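Local coordinates for defective in germ line development protein 3, isoform a (Caenorhabditis elegans, PDB 3N89) that probably works in germline development as a Bicaudal-C relative, packing four KH domains of an RNA-binding type into one globular platform, at residues S262-I267 with C315-S320; E35-Y40 with H189-T194. All blocks are in the same frame, centred on the assembly; numbering follows the deposited sequence.

Along the chain the two contacts come in series: interaction 2 joins 35-40 to 189-194, and only later does interaction 1 pair 262-267 with 315-320. Their centres lie about 23 Å apart, with nearest atoms about 7 Å apart, so they do not touch. Interaction 1 is internal to the fourth KH domain and sits in the antiparallel sheet that also holds strand 29-35 of the first, next to strand 260-268. The chain leaves strand 29-35 directly into 35-40, which meets strand 186-193 of the third KH domain in the other sheet. One contact thus builds a sheet shared by two domains, while the other joins the loop leaving one of its inner strands to a strand of the second sheet, consistent with a single globular platform.

Interaction 1: residues S262-I267 with C315-S320; sequences SMCFNI and CASLRS
Phe265 and Ala316 face each other as a hydrogen-bonded antiparallel pair, and their side chains meet as well. The Ala316 CB lies over one face of the Phe265 ring, 3.7 Å from its centroid and offset toward the rim, a CH-pi contact. Leu318 reaches the same ring at its edge through CD1. With chi1 at 61°, Phe265 CG sits between its own backbone N and carbonyl carbon, which brings the ring across to the neighbouring strand. Reciprocal N-H to O pairs join Met263 with Leu318 and Phe265 with Ala316, fixing the register; the shortest runs from Ala316 N to Phe265 O at 2.8 Å. The opposite face of the sheet carries Ser262, Cys264, Ser317 and Arg319; Arg319 NE donates to Ser317 OG at 3.0 Å, while its NH1 bonds Met369 O. Helix 325-335 packs on the face carrying Met263, Phe265 and Leu318, its Tyr332 meeting the Phe265 ring edge-to-face. Losing the ring to an alanine here is likely to leave Ala316 CB, Leu318 CD1 and the Tyr332 ring without their shared aromatic partner. Strand axes at 173°, backed by that helix, fit the antiparallel sheet-and-helix layering of a KH domain.

Interaction 2: residues E35-Y40 with H189-T194; sequences EFESQY and HFTLST
Glu37 and Thr191 form the close-packed part of this contact, where a carboxylate is held against a strand backbone. Thr191 N donates to Glu37 OE1 at 2.7 Å in a nearly straight bond (169°), approaching on the anti side and 28° out of the carboxylate plane. The Thr191 hydroxyl lies close to that oxygen too, with OG1 3.1 Å from OE1. The Glu37 side chain crosses that of Phe190 at about a right angle, bringing OE2 beside the ring at CD1 and CE1; the carboxylate plane is turned 55° from the ring. The Phe190 ring packs in turn on Ile255 and Met256 of helix 245-257, while Arg252 gives Glu37 OE2 a long, weak ion pair. This is a junction between KH domains: the turn that follows strand 29-35 of the first presses on strand 186-193 of the third. Toward the exposed Gln39 the contact is looser. Its NE2 donates to His189 O at 3.3 Å, tilted from the carbonyl plane, and also passes Thr191 CG2. Here one water bridges the segments, accepting from Gln39 N at 2.8 Å and hydrogen-bonding Thr191 OG1 at 2.7 Å as well as the hydroxyl of Ser38.

Interaction 1: residues S262-I267 with C315-S320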
loop_
_atom_site.group_PDB
_atom_site.type_symbol
_atom_site.label_atom_id
_atom_site.label_comp_id
_atom_site.label_asym_id
_atom_site.label_seq_id
_atom_site.Cartn_x
_atom_site.Cartn_y
_atom_site.Cartn_z
ATOM N N SER A 262 8.773 0.460 3.998
ATOM C CA SER A 262 10.168 0.427 4.419
ATOM C C SER A 262 11.084 0.644 3.239
ATOM O O SER A 262 10.725 0.340 2.103
ATOM C CB SER A 262 10.508 -0.912 5.073
ATOM O OG SER A 262 10.556 -1.941 4.104
ATOM N N MET A 263 12.276 1.164 3.513
ATOM C CA MET A 263 13.251 1.428 2.465
ATOM C C MET A 263 14.605 0.873 2.871
ATOM O O MET A 263 15.115 1.203 3.941
ATOM C CB MET A 263 13.351 2.928 2.240
ATOM C CG MET A 263 14.163 3.319 1.040
ATOM S SD MET A 263 14.066 5.090 0.827
ATOM C CE MET A 263 15.184 5.631 2.101
ATOM N N CYS A 264 15.188 0.038 2.018
ATOM C CA CYS A 264 16.483 -0.556 2.317
ATOM C C CYS A 264 17.628 0.045 1.499
ATOM O O CYS A 264 17.416 0.655 0.446
ATOM C CB CYS A 264 16.425 -2.070 2.085
ATOM S SG CYS A 264 15.093 -2.917 2.987
ATOM N N PHE A 265 18.844 -0.131 2.009
ATOM C CA PHE A 265 20.060 0.345 1.353
ATOM C C PHE A 265 21.286 0.003 2.186
ATOM O O PHE A 265 21.177 -0.282 3.381
ATOM C CB PHE A 265 20.027 1.862 1.120
ATOM C CG PHE A 265 19.909 2.676 2.378
ATOM C CD1 PHE A 265 18.680 2.830 3.013
ATOM C CD2 PHE A 265 21.022 3.302 2.926
ATOM C CE1 PHE A 265 18.563 3.602 4.175
ATOM C CE2 PHE A 265 20.916 4.077 4.089
ATOM C CZ PHE A 265 19.683 4.224 4.711
ATOM N N ASN A 266 22.450 0.022 1.540
ATOM C CA ASN A 266 23.715 -0.264 2.212
ATOM C C ASN A 266 24.496 1.040 2.339
ATOM O O ASN A 266 24.278 1.970 1.574
ATOM C CB ASN A 266 24.530 -1.278 1.405
ATOM C CG ASN A 266 23.767 -2.568 1.144
ATOM O OD1 ASN A 266 22.933 -2.983 1.946
ATOM N ND2 ASN A 266 24.065 -3.216 0.024
ATOM N N ILE A 267 25.408 1.123 3.296
ATOM C CA ILE A 267 26.165 2.354 3.436
ATOM C C ILE A 267 27.536 2.180 4.082
ATOM O O ILE A 267 27.648 1.684 5.203
ATOM C CB ILE A 267 25.335 3.411 4.217
ATOM C CG1 ILE A 267 26.084 4.741 4.247
ATOM C CG2 ILE A 267 25.026 2.925 5.623
ATOM C CD1 ILE A 267 25.182 5.925 4.471
ATOM N N CYS A 315 24.039 -2.429 6.733
ATOM C CA CYS A 315 22.817 -2.675 5.964
ATOM C C CYS A 315 21.714 -1.934 6.708
ATOM O O CYS A 315 21.290 -2.349 7.783
ATOM C CB CYS A 315 22.472 -4.163 5.919
ATOM S SG CYS A 315 23.684 -5.199 5.087
ATOM N N ALA A 316 21.263 -0.821 6.146
ATOM C CA ALA A 316 20.227 -0.031 6.779
ATOM C C ALA A 316 18.840 -0.381 6.259
ATOM O O ALA A 316 18.686 -0.913 5.163
ATOM C CB ALA A 316 20.501 1.455 6.566
ATOM N N SER A 317 17.836 -0.071 7.069
ATOM C CA SER A 317 16.442 -0.309 6.735
ATOM C C SER A 317 15.617 0.664 7.572
ATOM O O SER A 317 15.793 0.752 8.788
ATOM C CB SER A 317 16.052 -1.752 7.068
ATOM O OG SER A 317 14.651 -1.951 6.970
ATOM N N LEU A 318 14.737 1.411 6.917
ATOM C CA LEU A 318 13.885 2.371 7.609
ATOM C C LEU A 318 12.446 1.906 7.479
ATOM O O LEU A 318 11.996 1.593 6.377
ATOM C CB LEU A 318 14.034 3.771 7.000
ATOM C CG LEU A 318 15.355 4.501 7.270
ATOM C CD1 LEU A 318 16.493 3.705 6.688
ATOM C CD2 LEU A 318 15.341 5.888 6.645
ATOM N N ARG A 319 11.735 1.830 8.600
ATOM C CA ARG A 319 10.342 1.405 8.563
ATOM C C ARG A 319 9.417 2.471 9.141
ATOM O O ARG A 319 9.870 3.450 9.744
ATOM C CB ARG A 319 10.140 0.095 9.334
ATOM C CG ARG A 319 11.024 -1.075 8.915
ATOM C CD ARG A 319 12.293 -1.123 9.746
ATOM N NE ARG A 319 13.072 -2.322 9.465
ATOM C CZ ARG A 319 12.659 -3.557 9.733
ATOM N NH1 ARG A 319 11.474 -3.756 10.292
ATOM N NH2 ARG A 319 13.428 -4.595 9.436
ATOM N N SER A 320 8.120 2.264 8.948
ATOM C CA SER A 320 7.087 3.171 9.422
ATOM C C SER A 320 5.836 2.841 8.622
ATOM O O SER A 320 5.886 2.009 7.717
ATOM C CB SER A 320 7.490 4.620 9.160
ATOM O OG SER A 320 6.673 5.522 9.889
#

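Interaction 2: residues E35-Y40 with H189-T194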
loop_
_atom_site.group_PDB
_atom_site.type_symbol
_atom_site.label_atom_id
_atom_site.label_comp_id
_atom_site.label_asym_id
_atom_site.label_seq_id
_atom_site.Cartn_x
_atom_site.Cartn_y
_atom_site.Cartn_z
ATOM N N GLU A 35 2.873 -2.498 0.185
ATOM C CA GLU A 35 1.894 -3.564 0.071
ATOM C C GLU A 35 0.841 -3.197 -0.971
ATOM O O GLU A 35 0.274 -2.101 -0.936
ATOM C CB GLU A 35 1.240 -3.815 1.429
ATOM C CG GLU A 35 1.863 -4.959 2.225
ATOM C CD GLU A 35 3.330 -4.743 2.559
ATOM O OE1 GLU A 35 3.952 -5.677 3.111
ATOM O OE2 GLU A 35 3.870 -3.649 2.281
ATOM N N PHE A 36 0.599 -4.120 -1.899
ATOM C CA PHE A 36 -0.379 -3.937 -2.970
ATOM C C PHE A 36 -1.271 -5.188 -3.030
ATOM O O PHE A 36 -0.780 -6.313 -2.945
ATOM C CB PHE A 36 0.340 -3.748 -4.319
ATOM C CG PHE A 36 0.829 -2.340 -4.572
ATOM C CD1 PHE A 36 0.123 -1.487 -5.421
ATOM C CD2 PHE A 36 1.994 -1.866 -3.970
ATOM C CE1 PHE A 36 0.563 -0.185 -5.670
ATOM C CE2 PHE A 36 2.446 -0.557 -4.214
ATOM C CZ PHE A 36 1.726 0.281 -5.066
ATOM N N GLU A 37 -2.575 -4.989 -3.195
ATOM C CA GLU A 37 -3.536 -6.087 -3.246
ATOM C C GLU A 37 -3.412 -6.968 -4.491
ATOM O O GLU A 37 -3.705 -6.529 -5.606
ATOM C CB GLU A 37 -4.946 -5.515 -3.144
ATOM C CG GLU A 37 -5.065 -4.500 -2.030
ATOM C CD GLU A 37 -6.478 -4.040 -1.811
ATOM O OE1 GLU A 37 -7.315 -4.866 -1.382
ATOM O OE2 GLU A 37 -6.750 -2.849 -2.072
ATOM N N SER A 38 -3.003 -8.219 -4.278
ATOM C CA SER A 38 -2.795 -9.194 -5.352
ATOM C C SER A 38 -3.912 -9.340 -6.380
ATOM O O SER A 38 -3.655 -9.712 -7.521
ATOM C CB SER A 38 -2.497 -10.575 -4.752
ATOM O OG SER A 38 -3.612 -11.077 -4.035
ATOM N N GLN A 39 -5.145 -9.066 -5.972
ATOM C CA GLN A 39 -6.300 -9.178 -6.856
ATOM C C GLN A 39 -6.221 -8.185 -8.020
ATOM O O GLN A 39 -7.003 -8.258 -8.969
ATOM C CB GLN A 39 -7.584 -8.943 -6.054
ATOM C CG GLN A 39 -7.614 -7.603 -5.331
ATOM C CD GLN A 39 -8.867 -7.409 -4.495
ATOM O OE1 GLN A 39 -9.987 -7.401 -5.018
ATOM N NE2 GLN A 39 -8.684 -7.251 -3.185
ATOM N N TYR A 40 -5.262 -7.269 -7.945
ATOM C CA TYR A 40 -5.080 -6.261 -8.977
ATOM C C TYR A 40 -3.752 -6.434 -9.714
ATOM O O TYR A 40 -3.434 -5.661 -10.618
ATOM C CB TYR A 40 -5.128 -4.865 -8.352
ATOM C CG TYR A 40 -6.414 -4.557 -7.621
ATOM C CD1 TYR A 40 -7.628 -4.499 -8.305
ATOM C CD2 TYR A 40 -6.422 -4.338 -6.243
ATOM C CE1 TYR A 40 -8.822 -4.232 -7.635
ATOM C CE2 TYR A 40 -7.610 -4.073 -5.562
ATOM C CZ TYR A 40 -8.808 -4.023 -6.264
ATOM O OH TYR A 40 -9.994 -3.794 -5.596
ATOM N N HIS A 189 -13.856 -4.823 -0.920
ATOM C CA HIS A 189 -13.114 -5.911 -0.309
ATOM C C HIS A 189 -11.611 -5.651 -0.309
ATOM O O HIS A 189 -10.940 -5.807 -1.331
ATOM C CB HIS A 189 -13.431 -7.206 -1.049
ATOM C CG HIS A 189 -14.843 -7.662 -0.874
ATOM N ND1 HIS A 189 -15.672 -7.957 -1.936
ATOM C CD2 HIS A 189 -15.568 -7.899 0.246
ATOM C CE1 HIS A 189 -16.843 -8.359 -1.478
ATOM N NE2 HIS A 189 -16.806 -8.333 -0.157
ATOM N N PHE A 190 -11.079 -5.249 0.839
ATOM C CA PHE A 190 -9.649 -4.989 0.933
ATOM C C PHE A 190 -8.920 -6.264 1.361
ATOM O O PHE A 190 -9.295 -6.904 2.341
ATOM C CB PHE A 190 -9.378 -3.870 1.939
ATOM C CG PHE A 190 -7.974 -3.342 1.893
ATOM C CD1 PHE A 190 -7.536 -2.594 0.807
ATOM C CD2 PHE A 190 -7.081 -3.598 2.936
ATOM C CE1 PHE A 190 -6.231 -2.110 0.754
ATOM C CE2 PHE A 190 -5.777 -3.121 2.891
ATOM C CZ PHE A 190 -5.349 -2.373 1.800
ATOM N N THR A 191 -7.888 -6.637 0.609
ATOM C CA THR A 191 -7.109 -7.826 0.915
ATOM C C THR A 191 -5.804 -7.434 1.578
ATOM O O THR A 191 -4.895 -6.900 0.934
ATOM C CB THR A 191 -6.755 -8.625 -0.346
ATOM O OG1 THR A 191 -6.179 -7.736 -1.314
ATOM C CG2 THR A 191 -7.978 -9.307 -0.915
ATOM N N LEU A 192 -5.711 -7.711 2.867
ATOM C CA LEU A 192 -4.518 -7.391 3.616
ATOM C C LEU A 192 -3.750 -8.682 3.794
ATOM O O LEU A 192 -4.335 -9.767 3.728
ATOM C CB LEU A 192 -4.894 -6.836 4.994
ATOM C CG LEU A 192 -3.747 -6.242 5.809
ATOM C CD1 LEU A 192 -3.325 -4.925 5.168
ATOM C CD2 LEU A 192 -4.188 -6.012 7.258
ATOM N N SER A 193 -2.441 -8.580 3.993
ATOM C CA SER A 193 -1.644 -9.775 4.237
ATOM C C SER A 193 -1.868 -10.114 5.705
ATOM O O SER A 193 -1.541 -9.318 6.586
ATOM C CB SER A 193 -0.163 -9.500 3.986
ATOM O OG SER A 193 0.127 -9.573 2.599
ATOM N N THR A 194 -2.435 -11.284 5.973
ATOM C CA THR A 194 -2.709 -11.689 7.350
ATOM C C THR A 194 -1.614 -11.267 8.325
ATOM O O THR A 194 -1.895 -10.731 9.398
ATOM C CB THR A 194 -2.907 -13.198 7.443
ATOM O OG1 THR A 194 -1.816 -13.853 6.794
ATOM C CG2 THR A 194 -4.203 -13.600 6.758
HETATM O O HOH W 1 -5.311 -9.381 -3.228
#